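Local coordinates for protein chitinase A (Pteris ryukyuensis, PDB 4RL3) that probably hydrolyses glycosidic bonds in chitin through its family GH18 catalytic domain, part of a longer protein that also carries LysM sequence, at residues 3-7 with 263-267; 11-15 with 250-255. One frame throughout, in Å; residues are numbered along the deposited sequence.

Contact 1: 3-7 with 263-267; sequences VFREY and EQQAQ
F4 carries the packing of the first strand of the TIM barrel, 3-8, against the last helix, 261-271, an instance of the (beta/alpha)8 rule that helices run antiparallel to the strands they cover. The two segment axes lie 9.6 Å apart with N-to-C directions at 162°. With CG anti to the backbone N (chi1 174°), the F4 ring reaches out to the helix and presents one face to Q267. The amide of Q267 is stacked almost parallel to the ring, their planes 3° apart, while CG of Q267 stands 3.8 Å from the centroid of the F4 ring in a CH-pi contact. A266 CB approaches obliquely, 3.9 Å from F4 CE1. Q267 itself is held by several bonds: its NE2 donates to E263 O, 3.1 Å away and above the carbonyl plane, while its own N reaches that oxygen from the opposite face; beyond the contact, NE2 also donates to P21 O and OE1 accepts from N23 N. An alanine in place of F4 is likely to open a gap beneath Q267 and A266 and strip the amide of its stacking surface. R5 turns to the barrel interior, as does Y7, whose OH is hydrogen-bonded to D120 OD2 within the DxxDxDxE signature of the GH18 family. Between them E6 points to the helix again; its chain bends at chi2, as does that of E263, and the two carboxylate planes are steeply inclined to each other. E6 OE2 lies 2.6 Å from E263 OE1, so one of these buried acids is probably protonated, and E263 OE1 is also hydrogen-bonded to S253 OG.

Contact 2: 11-15 with 250-255; sequences LYNGV and ADGSYA. With EDO (1,2-ethanediol), chain C.
D251 meets L11 and N13 where the loop after the first strand of the TIM barrel packs on the short helix 250-254 that follows the last, at the C-terminal ends of the barrel strands. The D251 carboxylate turns toward the beginning of the loop. Its OD2 accepts the backbone N of L11 at 3.1 Å, a nearly straight bond (165°) that arrives from above the carboxylate plane, and also accepts a hydrogen bond from a water, which in turn accepts one from N13 N. The other oxygen, OD1, binds G9 N and O1 of an ethanediol, probably a crystallisation additive. L11 crosses over the root of the same side chain, its CG 3.6 Å from D251 CB. The two ends of the N13 amide serve different segments. Its chi1 of 75° folds the amide back over its own loop, where OD1 accepts V15 N at 3.2 Å to form an Asx turn, while ND2 donates to D251 O at 3.0 Å, with that oxygen lying in the amide plane. N13 ND2 and A255 N approach D251 O from opposite faces of its carbonyl plane, so the carbonyl keeps its helical bond as well. V15 and Y254 lie alongside each other pointing opposite ways, with V15 CB over one face of the ring, 4.2 Å from its centroid, and V15 CG1 against the D251 carboxylate. K259 makes a cation-pi contact with Y254. N13 O meets the rim of the ring, 3.3 Å from Y254 CE2, and a water joins that same carbonyl oxygen to Y254 OH.

Overall arrangement
Contact 1 and contact 2 show how a barrel is closed by joining its two chain ends. Their segments follow the order 3-7, 11-15, 250-255, 263-267, so contact 2 falls inside the span bounded by contact 1. Strand 3-8 pairs in parallel with strand 244-248, and beyond these strands the chain supplies loop 11-15 and the successive helices 250-254 and 261-271. The centres are about 15 Å apart, contact 1 on the flank of the barrel and contact 2 at the C-terminal ends of its strands. A probable backbone hydrogen bond, Y7 O to A250 N at 2.8 Å, links them directly; together they join the first and last beta/alpha units.

Contact 1: 3-7 with 263-267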
ATOM      1  N   VAL A   3      -9.006  -6.422  -8.108  1.00  8.90           N
ATOM      2  CA  VAL A   3      -7.818  -6.428  -7.244  1.00  7.92           C
ATOM      3  C   VAL A   3      -8.196  -6.322  -5.765  1.00  6.95           C
ATOM      4  O   VAL A   3      -8.970  -5.453  -5.374  1.00  6.84           O
ATOM      5  CB  VAL A   3      -6.865  -5.286  -7.630  1.00  7.96           C
ATOM      6  CG1 VAL A   3      -5.686  -5.184  -6.663  1.00  8.16           C
ATOM      7  CG2 VAL A   3      -6.388  -5.480  -9.058  1.00  8.13           C
ATOM      8  N   PHE A   4      -7.659  -7.221  -4.952  1.00  5.95           N
ATOM      9  CA  PHE A   4      -7.801  -7.100  -3.509  1.00  5.54           C
ATOM     10  C   PHE A   4      -6.402  -7.056  -2.918  1.00  5.22           C
ATOM     11  O   PHE A   4      -5.571  -7.888  -3.268  1.00  5.15           O
ATOM     12  CB  PHE A   4      -8.577  -8.273  -2.903  1.00  5.43           C
ATOM     13  CG  PHE A   4      -8.596  -8.228  -1.413  1.00  5.33           C
ATOM     14  CD1 PHE A   4      -9.419  -7.316  -0.759  1.00  5.31           C
ATOM     15  CD2 PHE A   4      -7.739  -9.019  -0.657  1.00  5.36           C
ATOM     16  CE1 PHE A   4      -9.418  -7.224   0.614  1.00  5.34           C
ATOM     17  CE2 PHE A   4      -7.730  -8.921   0.714  1.00  5.40           C
ATOM     18  CZ  PHE A   4      -8.567  -8.023   1.349  1.00  5.42           C
ATOM     19  N   ARG A   5      -6.148  -6.095  -2.033  1.00  4.98           N
ATOM     20  CA  ARG A   5      -4.829  -5.976  -1.390  1.00  4.83           C
ATOM     21  C   ARG A   5      -4.935  -5.880   0.126  1.00  4.73           C
ATOM     22  O   ARG A   5      -5.893  -5.316   0.654  1.00  4.71           O
ATOM     23  CB  ARG A   5      -4.052  -4.773  -1.928  1.00  4.84           C
ATOM     24  CG  ARG A   5      -4.374  -4.426  -3.379  1.00  4.86           C
ATOM     25  CD  ARG A   5      -3.500  -3.314  -3.914  1.00  4.89           C
ATOM     26  NE  ARG A   5      -2.171  -3.784  -4.291  1.00  4.89           N
ATOM     27  CZ  ARG A   5      -1.111  -2.994  -4.464  1.00  4.98           C
ATOM     28  NH1 ARG A   5      -1.199  -1.691  -4.254  1.00  5.11           N
ATOM     29  NH2 ARG A   5       0.055  -3.531  -4.808  1.00  5.19           N
ATOM     30  N   GLU A   6      -3.944  -6.458   0.804  1.00  4.70           N
ATOM     31  CA  GLU A   6      -3.911  -6.568   2.259  1.00  4.81           C
ATOM     32  C   GLU A   6      -2.530  -6.149   2.762  1.00  4.66           C
ATOM     33  O   GLU A   6      -1.539  -6.849   2.515  1.00  4.63           O
ATOM     34  CB  GLU A   6      -4.193  -8.023   2.671  1.00  4.94           C
ATOM     35  CG  GLU A   6      -4.285  -8.280   4.174  1.00  5.05           C
ATOM     36  CD  GLU A   6      -5.655  -8.009   4.760  1.00  5.20           C
ATOM     37  OE1 GLU A   6      -6.542  -7.502   4.048  1.00  5.10           O
ATOM     38  OE2 GLU A   6      -5.824  -8.300   5.962  1.00  5.34           O
ATOM     39  N   TYR A   7      -2.455  -5.027   3.475  1.00  4.53           N
ATOM     40  CA  TYR A   7      -1.219  -4.674   4.182  1.00  4.53           C
ATOM     41  C   TYR A   7      -0.976  -5.649   5.325  1.00  4.55           C
ATOM     42  O   TYR A   7      -1.931  -6.102   5.979  1.00  4.63           O
ATOM     43  CB  TYR A   7      -1.258  -3.242   4.727  1.00  4.46           C
ATOM     44  CG  TYR A   7      -1.101  -2.155   3.680  1.00  4.36           C
ATOM     45  CD1 TYR A   7      -2.192  -1.708   2.927  1.00  4.35           C
ATOM     46  CD2 TYR A   7       0.134  -1.567   3.443  1.00  4.36           C
ATOM     47  CE1 TYR A   7      -2.051  -0.715   1.983  1.00  4.29           C
ATOM     48  CE2 TYR A   7       0.280  -0.559   2.498  1.00  4.25           C
ATOM     49  CZ  TYR A   7      -0.815  -0.142   1.765  1.00  4.28           C
ATOM     50  OH  TYR A   7      -0.698   0.848   0.811  1.00  4.22           O
ATOM     51  N   GLU A 263     -12.223  -9.029   5.270  1.00  5.92           N
ATOM     52  CA  GLU A 263     -11.357  -9.457   4.167  1.00  5.87           C
ATOM     53  C   GLU A 263     -12.133 -10.385   3.243  1.00  5.89           C
ATOM     54  O   GLU A 263     -12.080 -10.267   2.015  1.00  5.69           O
ATOM     55  CB  GLU A 263     -10.134 -10.215   4.690  1.00  5.89           C
ATOM     56  CG  GLU A 263      -8.956  -9.367   5.162  1.00  5.91           C
ATOM     57  CD  GLU A 263      -9.130  -8.746   6.537  1.00  5.98           C
ATOM     58  OE1 GLU A 263      -8.178  -8.078   6.991  1.00  6.02           O
ATOM     59  OE2 GLU A 263     -10.190  -8.908   7.191  1.00  6.13           O
ATOM     60  N   GLN A 264     -12.833 -11.335   3.844  1.00  5.76           N
ATOM     61  CA  GLN A 264     -13.617 -12.295   3.073  1.00  5.94           C
ATOM     62  C   GLN A 264     -14.753 -11.613   2.322  1.00  5.95           C
ATOM     63  O   GLN A 264     -14.956 -11.851   1.123  1.00  5.85           O
ATOM     64  CB  GLN A 264     -14.158 -13.376   4.004  1.00  6.10           C
ATOM     65  CG  GLN A 264     -15.106 -14.366   3.345  1.00  6.51           C
ATOM     66  CD  GLN A 264     -16.554 -13.920   3.387  1.00  6.75           C
ATOM     67  OE1 GLN A 264     -17.239 -13.840   2.354  1.00  7.72           O
ATOM     68  NE2 GLN A 264     -17.020 -13.592   4.559  1.00  6.61           N
ATOM     69  N   GLN A 265     -15.497 -10.788   3.035  1.00  6.00           N
ATOM     70  CA  GLN A 265     -16.596 -10.060   2.426  1.00  6.10           C
ATOM     71  C   GLN A 265     -16.146  -9.197   1.258  1.00  6.16           C
ATOM     72  O   GLN A 265     -16.815  -9.165   0.237  1.00  6.18           O
ATOM     73  CB  GLN A 265     -17.319  -9.218   3.456  1.00  6.36           C
ATOM     74  CG  GLN A 265     -18.146 -10.061   4.403  1.00  6.51           C
ATOM     75  CD  GLN A 265     -18.823  -9.202   5.429  1.00  6.77           C
ATOM     76  OE1 GLN A 265     -19.393  -8.166   5.078  1.00  7.31           O
ATOM     77  NE2 GLN A 265     -18.763  -9.602   6.697  1.00  6.82           N
ATOM     78  N   ALA A 266     -15.012  -8.518   1.405  1.00  5.98           N
ATOM     79  CA  ALA A 266     -14.501  -7.683   0.330  1.00  6.05           C
ATOM     80  C   ALA A 266     -14.200  -8.482  -0.929  1.00  6.06           C
ATOM     81  O   ALA A 266     -14.528  -8.053  -2.045  1.00  6.17           O
ATOM     82  CB  ALA A 266     -13.267  -6.938   0.783  1.00  5.99           C
ATOM     83  N   GLN A 267     -13.590  -9.648  -0.763  1.00  6.05           N
ATOM     84  CA  GLN A 267     -13.240 -10.485  -1.899  1.00  6.15           C
ATOM     85  C   GLN A 267     -14.471 -11.120  -2.528  1.00  6.41           C
ATOM     86  O   GLN A 267     -14.546 -11.254  -3.752  1.00  6.52           O
ATOM     87  CB  GLN A 267     -12.220 -11.550  -1.493  1.00  6.07           C
ATOM     88  CG  GLN A 267     -10.888 -10.948  -1.089  1.00  6.01           C
ATOM     89  CD  GLN A 267      -9.950 -11.968  -0.512  1.00  5.91           C
ATOM     90  OE1 GLN A 267      -9.328 -12.723  -1.256  1.00  5.77           O
ATOM     91  NE2 GLN A 267      -9.829 -11.991   0.816  1.00  5.85           N
TER

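Contact 2: 11-15 with 250-255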
ATOM      1  N   LEU A  11       3.152  -4.448  12.754  1.00  6.87           N
ATOM      2  CA  LEU A  11       2.960  -4.414  14.214  1.00  7.20           C
ATOM      3  C   LEU A  11       3.796  -5.432  14.979  1.00  7.56           C
ATOM      4  O   LEU A  11       3.885  -5.341  16.212  1.00  8.13           O
ATOM      5  CB  LEU A  11       1.488  -4.599  14.590  1.00  7.20           C
ATOM      6  CG  LEU A  11       0.503  -3.592  13.997  1.00  7.34           C
ATOM      7  CD1 LEU A  11      -0.840  -3.733  14.698  1.00  7.39           C
ATOM      8  CD2 LEU A  11       0.991  -2.155  14.109  1.00  7.55           C
ATOM      9  N   TYR A  12       4.426  -6.367  14.278  1.00  7.68           N
ATOM     10  CA  TYR A  12       5.145  -7.474  14.922  1.00  7.80           C
ATOM     11  C   TYR A  12       4.239  -8.192  15.924  1.00  7.60           C
ATOM     12  O   TYR A  12       4.628  -8.422  17.077  1.00  8.11           O
ATOM     13  CB  TYR A  12       6.437  -6.991  15.595  1.00  7.93           C
ATOM     14  CG  TYR A  12       7.485  -6.416  14.651  1.00  8.08           C
ATOM     15  CD1 TYR A  12       7.290  -5.185  14.026  1.00  8.42           C
ATOM     16  CD2 TYR A  12       8.688  -7.095  14.404  1.00  8.22           C
ATOM     17  CE1 TYR A  12       8.248  -4.656  13.167  1.00  8.68           C
ATOM     18  CE2 TYR A  12       9.652  -6.562  13.557  1.00  8.38           C
ATOM     19  CZ  TYR A  12       9.420  -5.350  12.940  1.00  8.54           C
ATOM     20  OH  TYR A  12      10.389  -4.831  12.096  1.00  9.55           O
ATOM     21  N   ASN A  13       3.039  -8.558  15.481  1.00  7.32           N
ATOM     22  CA  ASN A  13       2.068  -9.183  16.384  1.00  7.00           C
ATOM     23  C   ASN A  13       1.807 -10.643  16.082  1.00  6.77           C
ATOM     24  O   ASN A  13       0.899 -11.238  16.662  1.00  6.78           O
ATOM     25  CB  ASN A  13       0.757  -8.376  16.499  1.00  7.05           C
ATOM     26  CG  ASN A  13      -0.160  -8.496  15.282  1.00  7.02           C
ATOM     27  OD1 ASN A  13       0.116  -9.217  14.307  1.00  6.89           O
ATOM     28  ND2 ASN A  13      -1.266  -7.763  15.340  1.00  7.11           N
ATOM     29  N   GLY A  14       2.604 -11.222  15.182  1.00  6.20           N
ATOM     30  CA  GLY A  14       2.533 -12.640  14.907  1.00  6.16           C
ATOM     31  C   GLY A  14       1.630 -13.033  13.766  1.00  5.99           C
ATOM     32  O   GLY A  14       1.559 -14.210  13.421  1.00  6.01           O
ATOM     33  N   VAL A  15       0.943 -12.076  13.157  1.00  6.03           N
ATOM     34  CA  VAL A  15       0.064 -12.405  12.042  1.00  6.01           C
ATOM     35  C   VAL A  15       0.884 -12.966  10.880  1.00  6.12           C
ATOM     36  O   VAL A  15       2.023 -12.565  10.645  1.00  6.06           O
ATOM     37  CB  VAL A  15      -0.788 -11.191  11.604  1.00  6.02           C
ATOM     38  CG1 VAL A  15       0.085 -10.077  11.014  1.00  5.99           C
ATOM     39  CG2 VAL A  15      -1.886 -11.619  10.627  1.00  5.98           C
ATOM     40  N   ALA A 250      -3.871  -6.657   7.891  1.00  5.10           N
ATOM     41  CA  ALA A 250      -3.965  -8.000   8.469  1.00  5.08           C
ATOM     42  C   ALA A 250      -3.656  -7.991   9.972  1.00  5.25           C
ATOM     43  O   ALA A 250      -4.296  -8.713  10.739  1.00  5.21           O
ATOM     44  CB  ALA A 250      -3.022  -8.952   7.747  1.00  5.05           C
ATOM     45  N   ASP A 251      -2.677  -7.184  10.376  1.00  5.34           N
ATOM     46  CA  ASP A 251      -2.285  -7.092  11.795  1.00  5.59           C
ATOM     47  C   ASP A 251      -3.472  -6.578  12.609  1.00  5.67           C
ATOM     48  O   ASP A 251      -3.743  -7.068  13.712  1.00  5.73           O
ATOM     49  CB  ASP A 251      -1.084  -6.150  12.032  1.00  5.70           C
ATOM     50  CG  ASP A 251       0.057  -6.332  11.033  1.00  5.86           C
ATOM     51  OD1 ASP A 251      -0.202  -6.297   9.812  1.00  6.09           O
ATOM     52  OD2 ASP A 251       1.227  -6.459  11.466  1.00  5.94           O
ATOM     53  N   GLY A 252      -4.148  -5.564  12.067  1.00  5.88           N
ATOM     54  CA  GLY A 252      -5.319  -4.956  12.708  1.00  5.92           C
ATOM     55  C   GLY A 252      -6.432  -5.974  12.858  1.00  6.11           C
ATOM     56  O   GLY A 252      -7.046  -6.101  13.917  1.00  6.36           O
ATOM     57  N   SER A 253      -6.673  -6.721  11.789  1.00  6.18           N
ATOM     58  CA  SER A 253      -7.715  -7.733  11.800  1.00  6.34           C
ATOM     59  C   SER A 253      -7.390  -8.837  12.796  1.00  6.65           C
ATOM     60  O   SER A 253      -8.257  -9.289  13.549  1.00  6.36           O
ATOM     61  CB  SER A 253      -7.883  -8.296  10.399  1.00  6.29           C
ATOM     62  OG  SER A 253      -8.354  -7.284   9.549  1.00  6.21           O
ATOM     63  N   TYR A 254      -6.132  -9.248  12.824  1.00  7.25           N
ATOM     64  CA  TYR A 254      -5.666 -10.311  13.715  1.00  7.93           C
ATOM     65  C   TYR A 254      -5.931  -9.968  15.176  1.00  8.26           C
ATOM     66  O   TYR A 254      -6.321 -10.835  15.966  1.00  8.44           O
ATOM     67  CB  TYR A 254      -4.171 -10.523  13.490  1.00  8.36           C
ATOM     68  CG  TYR A 254      -3.549 -11.736  14.161  1.00  8.98           C
ATOM     69  CD1 TYR A 254      -3.957 -13.022  13.841  1.00  9.50           C
ATOM     70  CD2 TYR A 254      -2.537 -11.588  15.090  1.00  9.67           C
ATOM     71  CE1 TYR A 254      -3.361 -14.130  14.428  1.00 10.01           C
ATOM     72  CE2 TYR A 254      -1.946 -12.687  15.682  1.00  9.94           C
ATOM     73  CZ  TYR A 254      -2.372 -13.952  15.356  1.00 10.19           C
ATOM     74  OH  TYR A 254      -1.789 -15.051  15.955  1.00 11.50           O
ATOM     75  N   ALA A 255      -5.738  -8.694  15.508  1.00  8.52           N
ATOM     76  CA  ALA A 255      -5.903  -8.193  16.867  1.00  9.10           C
ATOM     77  C   ALA A 255      -7.333  -7.754  17.173  1.00  9.77           C
ATOM     78  O   ALA A 255      -7.620  -7.367  18.308  1.00 11.29           O
ATOM     79  CB  ALA A 255      -4.964  -7.022  17.090  1.00  9.07           C
TER
HETATM   80  C1  EDO C 401       0.384  -2.548   8.968  1.00 10.32           C
HETATM   81  O1  EDO C 401       0.945  -3.871   8.884  1.00  9.69           O
HETATM   82  C2  EDO C 401       0.117  -2.132  10.418  1.00 10.33           C
HETATM   83  O2  EDO C 401      -0.953  -2.882  10.983  1.00 10.94           O
HETATM   84  O   HOH W   1       2.896  -8.163  12.652  1.00  6.21           O
HETATM   85  O   HOH W   2       0.697 -14.276  17.644  1.00 22.57           O
HETATM   86  O   HOH W   3      -0.330 -16.316  13.160  1.00 10.47           O